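OxyA protein (Actinoplanes teichomyceticus, PDB 5HH3) is a heme-containing cytochrome P450 that probably performs a phenolic coupling, cyclising a peptide during glycopeptide antibiotic biosynthesis. Local coordinates at residues V122-V126 with L356-A361; T270-W274 with I331-P336. All blocks are in the same frame, centred on the assembly; numbering follows the deposited sequence. Where two conformers were deposited one is given.

Contact 1: V122-V126 with L356-A361; sequences VERVV and LVFRTA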
ATOM      1  N   VAL B 122      -2.718  14.133 -35.584  1.00 42.69           N
ATOM      2  CA  VAL B 122      -2.424  14.741 -34.291  1.00 42.33           C
ATOM      3  C   VAL B 122      -2.492  16.274 -34.398  1.00 43.45           C
ATOM      4  O   VAL B 122      -3.042  16.893 -33.513  1.00 42.00           O
ATOM      5  CB  VAL B 122      -1.084  14.258 -33.689  1.00 41.05           C
ATOM      6  CG1 VAL B 122      -0.751  15.024 -32.416  1.00 40.60           C
ATOM      7  CG2 VAL B 122      -1.163  12.776 -33.371  1.00 41.54           C
ATOM      8  N   GLU B 123      -2.008  16.849 -35.502  1.00 46.10           N
ATOM      9  CA  GLU B 123      -2.134  18.289 -35.755  1.00 49.00           C
ATOM     10  C   GLU B 123      -3.595  18.738 -35.750  1.00 47.72           C
ATOM     11  O   GLU B 123      -3.933  19.733 -35.119  1.00 45.58           O
ATOM     12  CB  GLU B 123      -1.489  18.690 -37.091  1.00 54.61           C
ATOM     13  CG  GLU B 123       0.032  18.624 -37.121  1.00 58.30           C
ATOM     14  CD  GLU B 123       0.628  19.020 -38.473  1.00 64.51           C
ATOM     15  OE1 GLU B 123      -0.021  18.852 -39.539  1.00 69.92           O
ATOM     16  OE2 GLU B 123       1.778  19.507 -38.467  1.00 69.93           O
ATOM     17  N   ARG B 124      -4.452  17.988 -36.439  1.00 48.00           N
ATOM     18  CA  ARG B 124      -5.889  18.273 -36.438  1.00 48.89           C
ATOM     19  C   ARG B 124      -6.524  18.190 -35.054  1.00 46.32           C
ATOM     20  O   ARG B 124      -7.376  19.017 -34.717  1.00 45.75           O
ATOM     21  CB  ARG B 124      -6.648  17.350 -37.400  1.00 52.83           C
ATOM     22  CG  ARG B 124      -6.443  17.686 -38.867  1.00 57.61           C
ATOM     23  CD  ARG B 124      -7.414  16.929 -39.764  1.00 61.39           C
ATOM     24  NE  ARG B 124      -7.066  15.507 -39.835  1.00 64.66           N
ATOM     25  CZ  ARG B 124      -6.142  14.962 -40.641  1.00 66.72           C
ATOM     26  NH1 ARG B 124      -5.438  15.698 -41.507  1.00 68.77           N
ATOM     27  NH2 ARG B 124      -5.923  13.651 -40.583  1.00 66.26           N
ATOM     28  N   VAL B 125      -6.136  17.190 -34.253  1.00 43.72           N
ATOM     29  CA  VAL B 125      -6.689  17.058 -32.903  1.00 42.04           C
ATOM     30  C   VAL B 125      -6.327  18.286 -32.072  1.00 41.78           C
ATOM     31  O   VAL B 125      -7.179  18.828 -31.369  1.00 41.21           O
ATOM     32  CB  VAL B 125      -6.230  15.771 -32.200  1.00 41.21           C
ATOM     33  CG1 VAL B 125      -6.590  15.799 -30.714  1.00 40.68           C
ATOM     34  CG2 VAL B 125      -6.862  14.562 -32.876  1.00 41.58           C
ATOM     35  N   VAL B 126      -5.069  18.716 -32.156  1.00 41.43           N
ATOM     36  CA  VAL B 126      -4.635  19.899 -31.441  1.00 42.37           C
ATOM     37  C   VAL B 126      -5.426  21.154 -31.889  1.00 42.21           C
ATOM     38  O   VAL B 126      -5.920  21.901 -31.047  1.00 41.62           O
ATOM     39  CB  VAL B 126      -3.157  20.213 -31.660  1.00 43.97           C
ATOM     40  CG1 VAL B 126      -2.760  21.317 -30.702  1.00 46.42           C
ATOM     41  CG2 VAL B 126      -2.278  18.988 -31.460  1.00 45.79           C
ATOM     42  N   LEU B 356       5.398  12.756 -30.025  1.00 35.69           N
ATOM     43  CA  LEU B 356       4.671  13.280 -31.192  1.00 36.78           C
ATOM     44  C   LEU B 356       3.521  14.207 -30.775  1.00 35.23           C
ATOM     45  O   LEU B 356       3.335  15.277 -31.357  1.00 35.23           O
ATOM     46  CB  LEU B 356       4.114  12.130 -32.043  1.00 37.72           C
ATOM     47  CG  LEU B 356       3.193  12.522 -33.201  1.00 40.07           C
ATOM     48  CD1 LEU B 356       3.957  13.415 -34.184  1.00 41.51           C
ATOM     49  CD2 LEU B 356       2.627  11.302 -33.912  1.00 41.12           C
ATOM     50  N   VAL B 357       2.754  13.777 -29.779  1.00 33.26           N
ATOM     51  CA  VAL B 357       1.681  14.595 -29.229  1.00 33.39           C
ATOM     52  C   VAL B 357       2.234  15.913 -28.638  1.00 33.06           C
ATOM     53  O   VAL B 357       1.691  16.961 -28.905  1.00 32.79           O
ATOM     54  CB  VAL B 357       0.825  13.821 -28.198  1.00 32.99           C
ATOM     55  CG1 VAL B 357      -0.168  14.743 -27.490  1.00 33.60           C
ATOM     56  CG2 VAL B 357       0.067  12.698 -28.894  1.00 33.99           C
ATOM     57  N   PHE B 358       3.329  15.844 -27.885  1.00 32.88           N
ATOM     58  CA  PHE B 358       3.879  17.024 -27.229  1.00 33.76           C
ATOM     59  C   PHE B 358       4.503  17.972 -28.234  1.00 35.42           C
ATOM     60  O   PHE B 358       4.298  19.184 -28.138  1.00 35.60           O
ATOM     61  CB  PHE B 358       4.935  16.671 -26.183  1.00 33.38           C
ATOM     62  CG  PHE B 358       4.482  15.694 -25.118  1.00 32.36           C
ATOM     63  CD1 PHE B 358       3.153  15.575 -24.738  1.00 32.78           C
ATOM     64  CD2 PHE B 358       5.431  14.892 -24.474  1.00 31.60           C
ATOM     65  CE1 PHE B 358       2.783  14.664 -23.729  1.00 32.27           C
ATOM     66  CE2 PHE B 358       5.066  13.990 -23.480  1.00 29.97           C
ATOM     67  CZ  PHE B 358       3.748  13.881 -23.102  1.00 30.18           C
ATOM     68  N   ARG B 359       5.254  17.398 -29.184  1.00 36.16           N
ATOM     69  CA  ARG B 359       5.933  18.138 -30.261  0.50 37.55           C
ATOM     70  C   ARG B 359       4.936  18.907 -31.123  1.00 37.89           C
ATOM     71  O   ARG B 359       5.278  19.921 -31.708  1.00 38.54           O
ATOM     72  CB  ARG B 359       6.763  17.179 -31.153  0.50 38.94           C
ATOM     73  CG  ARG B 359       7.142  17.702 -32.541  0.50 41.41           C
ATOM     74  CD  ARG B 359       8.193  16.832 -33.222  0.50 42.40           C
ATOM     75  NE  ARG B 359       8.205  15.484 -32.682  0.50 42.38           N
ATOM     76  CZ  ARG B 359       7.735  14.414 -33.314  0.50 42.07           C
ATOM     77  NH1 ARG B 359       7.215  14.523 -34.524  0.50 43.17           N
ATOM     78  NH2 ARG B 359       7.789  13.240 -32.721  0.50 40.97           N
ATOM     79  N   THR B 360       3.712  18.393 -31.214  1.00 37.14           N
ATOM     80  CA  THR B 360       2.657  18.979 -32.018  1.00 38.41           C
ATOM     81  C   THR B 360       1.824  19.951 -31.204  1.00 38.77           C
ATOM     82  O   THR B 360       1.601  21.081 -31.638  1.00 40.88           O
ATOM     83  CB  THR B 360       1.744  17.874 -32.612  1.00 39.00           C
ATOM     84  OG1 THR B 360       2.558  16.940 -33.340  1.00 39.42           O
ATOM     85  CG2 THR B 360       0.713  18.466 -33.568  1.00 40.48           C
ATOM     86  N   ALA B 361       1.361  19.525 -30.030  1.00 37.77           N
ATOM     87  CA  ALA B 361       0.418  20.337 -29.256  1.00 37.48           C
ATOM     88  C   ALA B 361       1.025  21.587 -28.602  1.00 37.38           C
ATOM     89  O   ALA B 361       0.352  22.621 -28.508  1.00 37.64           O
ATOM     90  CB  ALA B 361      -0.324  19.486 -28.236  1.00 36.97           C
TER
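V122 and T360 carry most of this helix-helix contact, with V126 taking the next largest share. The methyl CG2 of T360 points across to the other helix and settles against the backbone of E123, 3.6 Å from its CA. Around it stand the CG methylene of E123, whose side chain crosses the threonine at about a right angle, and V126, whose CG2 is 3.7 Å from T360 CG2. One rotamer of T360 serves both helices: chi1 of -55° sets OG1 beside the backbone N and CG2 anti to it. T360 OG1 thereby bonds back to L356 O of its own helix at 2.7 Å. V122 uses both branches: CG1 lies 3.8 Å from T360 CB and also near the backbone of V357, while CG2 reaches CD2 of L356.

In P450 terms this is helix D (112-136) against helix L (351-368), part of the conserved helical core that also includes helices E and I. The local axes come within 9.3 Å at a crossing angle of -53°, consistent with ridges of residues four apart, V122-V126 on one side and L356-T360 on the other, packing ridges-into-grooves. Toward the C-terminal end V126 straddles A361, its CG1 3.6 Å from the alanine CA and its CG2 3.8 Å from CB. On the far side of helix 351-368, F358 touches the heme and stacks on F246.

Contact 2: T270-W274 with I331-P336; sequences TVPDW and ITRVRP
V271 and W274, the two ends of a type I turn, pack against I331 and T332, in the loop between helices 314-318 and 351-368. This is where the entry to P450 helix K (274-282) meets the meander that runs toward the cysteine ligand loop. V271 turns its CG1 beside its own backbone N, which places that methyl against I331 O and, 3.8 Å away, against CG2 of T332; the two side chains cross obliquely. T332 spends its hydroxyl on D330.

W274 divides its contacts. Its CB meets CG1 of I331 at 3.6 Å, but the indole swings off the other way, because CG sits between the backbone N and the carbonyl carbon (chi1 69°). The ring goes to I362 and P363 of helix 351-368, and V271 O lies in its plane at the edge. I331 answers with an extended chain that sets CG1, and less closely CD1, against the tryptophan CB.

Further along, R333 sends its guanidinium to E277, a salt bridge matching the Glu-Arg-Arg triad of P450s, in which R280 would be the other arginine. D273, at the N-cap of the helix, makes no capping bond. Its CB rests on P336 CD at 3.6 Å, and its carboxylate reaches over to the meander. R335 runs alongside D273, pointing the same way, yet the carboxylate and guanidinium planes stand 79° apart and D273 OD2 stays 5.5 Å from R335 NH1, too far for a salt bridge. The carboxylate instead takes a weak hydrogen bond from the backbone, R335 N to D273 OD2 at 3.5 Å, bent to 142° at the hydrogen.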
ATOM      1  N   THR B 270      16.335  27.425 -34.157  1.00 60.72           N
ATOM      2  CA  THR B 270      17.419  27.732 -33.230  1.00 60.40           C
ATOM      3  C   THR B 270      17.391  26.857 -31.976  1.00 58.31           C
ATOM      4  O   THR B 270      18.408  26.770 -31.297  1.00 59.92           O
ATOM      5  CB  THR B 270      17.415  29.212 -32.777  1.00 61.68           C
ATOM      6  OG1 THR B 270      16.202  29.518 -32.074  1.00 60.21           O
ATOM      7  CG2 THR B 270      17.572  30.150 -33.970  1.00 63.71           C
ATOM      8  N   VAL B 271      16.248  26.224 -31.671  1.00 55.59           N
ATOM      9  CA  VAL B 271      16.079  25.376 -30.463  1.00 52.40           C
ATOM     10  C   VAL B 271      15.620  23.957 -30.841  1.00 50.65           C
ATOM     11  O   VAL B 271      14.586  23.490 -30.382  1.00 47.96           O
ATOM     12  CB  VAL B 271      15.112  26.037 -29.428  1.00 51.04           C
ATOM     13  CG1 VAL B 271      15.771  27.246 -28.775  1.00 51.57           C
ATOM     14  CG2 VAL B 271      13.790  26.476 -30.064  1.00 51.38           C
ATOM     15  N   PRO B 272      16.410  23.247 -31.670  1.00 52.33           N
ATOM     16  CA  PRO B 272      15.981  21.922 -32.144  1.00 51.52           C
ATOM     17  C   PRO B 272      15.676  20.904 -31.048  1.00 48.84           C
ATOM     18  O   PRO B 272      14.809  20.059 -31.248  1.00 47.86           O
ATOM     19  CB  PRO B 272      17.173  21.448 -32.980  1.00 53.13           C
ATOM     20  CG  PRO B 272      18.333  22.146 -32.367  1.00 54.05           C
ATOM     21  CD  PRO B 272      17.806  23.518 -32.060  1.00 54.55           C
ATOM     22  N   ASP B 273      16.372  20.971 -29.911  1.00 48.13           N
ATOM     23  CA  ASP B 273      16.149  20.008 -28.816  1.00 46.60           C
ATOM     24  C   ASP B 273      15.218  20.524 -27.712  1.00 43.47           C
ATOM     25  O   ASP B 273      15.248  20.003 -26.603  1.00 42.29           O
ATOM     26  CB  ASP B 273      17.499  19.553 -28.220  1.00 47.56           C
ATOM     27  CG  ASP B 273      18.384  18.860 -29.244  1.00 50.66           C
ATOM     28  OD1 ASP B 273      17.872  17.990 -29.981  1.00 50.78           O
ATOM     29  OD2 ASP B 273      19.588  19.195 -29.319  1.00 53.16           O
ATOM     30  N   TRP B 274      14.373  21.511 -28.024  1.00 42.89           N
ATOM     31  CA  TRP B 274      13.512  22.161 -27.017  1.00 40.85           C
ATOM     32  C   TRP B 274      12.653  21.181 -26.195  1.00 38.57           C
ATOM     33  O   TRP B 274      12.443  21.393 -24.999  1.00 37.59           O
ATOM     34  CB  TRP B 274      12.598  23.211 -27.677  1.00 41.25           C
ATOM     35  CG  TRP B 274      11.531  22.634 -28.562  1.00 40.20           C
ATOM     36  CD1 TRP B 274      11.603  22.412 -29.912  1.00 41.48           C
ATOM     37  CD2 TRP B 274      10.230  22.225 -28.164  1.00 38.39           C
ATOM     38  NE1 TRP B 274      10.443  21.859 -30.366  1.00 40.44           N
ATOM     39  CE2 TRP B 274       9.574  21.739 -29.319  1.00 38.77           C
ATOM     40  CE3 TRP B 274       9.557  22.194 -26.940  1.00 36.99           C
ATOM     41  CZ2 TRP B 274       8.280  21.240 -29.287  1.00 37.47           C
ATOM     42  CZ3 TRP B 274       8.264  21.694 -26.913  1.00 36.21           C
ATOM     43  CH2 TRP B 274       7.641  21.228 -28.081  1.00 36.49           C
ATOM     44  N   ILE B 331      15.341  26.614 -22.621  1.00 43.67           N
ATOM     45  CA  ILE B 331      14.907  26.010 -23.861  1.00 43.73           C
ATOM     46  C   ILE B 331      16.009  25.914 -24.945  1.00 44.98           C
ATOM     47  O   ILE B 331      15.852  25.153 -25.901  1.00 44.92           O
ATOM     48  CB  ILE B 331      13.654  26.760 -24.384  1.00 44.85           C
ATOM     49  CG1 ILE B 331      12.843  25.878 -25.327  1.00 44.38           C
ATOM     50  CG2 ILE B 331      14.025  28.094 -25.025  1.00 46.75           C
ATOM     51  CD1 ILE B 331      11.394  26.305 -25.397  1.00 45.05           C
ATOM     52  N   THR B 332      17.103  26.670 -24.797  1.00 46.53           N
ATOM     53  CA  THR B 332      18.245  26.634 -25.736  1.00 48.14           C
ATOM     54  C   THR B 332      19.368  25.663 -25.319  1.00 48.09           C
ATOM     55  O   THR B 332      20.383  25.581 -26.007  1.00 50.12           O
ATOM     56  CB  THR B 332      18.906  28.027 -25.892  1.00 49.88           C
ATOM     57  OG1 THR B 332      19.602  28.356 -24.687  1.00 49.48           O
ATOM     58  CG2 THR B 332      17.875  29.131 -26.200  1.00 50.69           C
ATOM     59  N   ARG B 333      19.218  24.962 -24.196  1.00 46.69           N
ATOM     60  CA  ARG B 333      20.227  23.994 -23.748  1.00 47.06           C
ATOM     61  C   ARG B 333      20.523  22.975 -24.859  1.00 48.13           C
ATOM     62  O   ARG B 333      19.612  22.356 -25.405  1.00 46.62           O
ATOM     63  CB  ARG B 333      19.775  23.265 -22.478  1.00 44.99           C
ATOM     64  CG  ARG B 333      20.845  22.388 -21.825  1.00 45.24           C
ATOM     65  CD  ARG B 333      20.252  21.423 -20.790  1.00 43.19           C
ATOM     66  NE  ARG B 333      19.422  22.155 -19.846  1.00 42.75           N
ATOM     67  CZ  ARG B 333      19.888  22.964 -18.894  1.00 43.81           C
ATOM     68  NH1 ARG B 333      21.201  23.114 -18.675  1.00 45.02           N
ATOM     69  NH2 ARG B 333      19.022  23.622 -18.132  1.00 43.66           N
ATOM     70  N   VAL B 334      21.806  22.830 -25.181  1.00 50.27           N
ATOM     71  CA  VAL B 334      22.268  21.895 -26.199  1.00 51.23           C
ATOM     72  C   VAL B 334      22.179  20.462 -25.663  1.00 50.23           C
ATOM     73  O   VAL B 334      22.698  20.165 -24.588  1.00 48.37           O
ATOM     74  CB  VAL B 334      23.703  22.253 -26.644  1.00 54.42           C
ATOM     75  CG1 VAL B 334      24.311  21.160 -27.519  1.00 55.76           C
ATOM     76  CG2 VAL B 334      23.679  23.585 -27.388  1.00 56.35           C
ATOM     77  N   ARG B 335      21.488  19.603 -26.416  1.00 50.48           N
ATOM     78  CA  ARG B 335      21.308  18.183 -26.101  1.00 50.50           C
ATOM     79  C   ARG B 335      20.990  17.883 -24.622  1.00 46.63           C
ATOM     80  O   ARG B 335      21.781  17.238 -23.930  1.00 45.42           O
ATOM     81  CB  ARG B 335      22.515  17.363 -26.621  1.00 53.69           C
ATOM     82  CG  ARG B 335      22.527  17.250 -28.144  1.00 57.54           C
ATOM     83  CD  ARG B 335      23.684  16.399 -28.666  1.00 61.44           C
ATOM     84  NE  ARG B 335      24.985  17.012 -28.363  1.00 64.08           N
ATOM     85  CZ  ARG B 335      25.566  18.003 -29.047  1.00 67.09           C
ATOM     86  NH1 ARG B 335      25.007  18.533 -30.140  1.00 69.12           N
ATOM     87  NH2 ARG B 335      26.740  18.471 -28.634  1.00 69.18           N
ATOM     88  N   PRO B 336      19.821  18.351 -24.134  1.00 44.02           N
ATOM     89  CA  PRO B 336      19.453  18.070 -22.743  1.00 42.89           C
ATOM     90  C   PRO B 336      19.346  16.564 -22.466  1.00 41.93           C
ATOM     91  O   PRO B 336      18.819  15.825 -23.296  1.00 41.16           O
ATOM     92  CB  PRO B 336      18.071  18.740 -22.588  1.00 42.09           C
ATOM     93  CG  PRO B 336      17.914  19.646 -23.760  1.00 42.49           C
ATOM     94  CD  PRO B 336      18.742  19.058 -24.854  1.00 44.30           C
TER

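How the contacts relate
From the N terminus, the chain first enters contact 1 along helix 112-136. It then runs through helices 142-159 to 258-266 before reaching 270-274, the first half of contact 2. The small loop that contact 2 closes takes in helix 274-282, the four strands from 291-293 to 309-312 and helix 314-318, and ends at 331-336. After the cysteine loop, helix 351-368 returns to 122-126 and closes the larger loop, so the loop of contact 2 lies wholly within that of contact 1 and the two do not cross. Their centres are 19 Å apart, but helix 351-368 joins them: W274 CH2 packs 3.9 Å from F358 O, on a helix whose other flank meets helix 112-136.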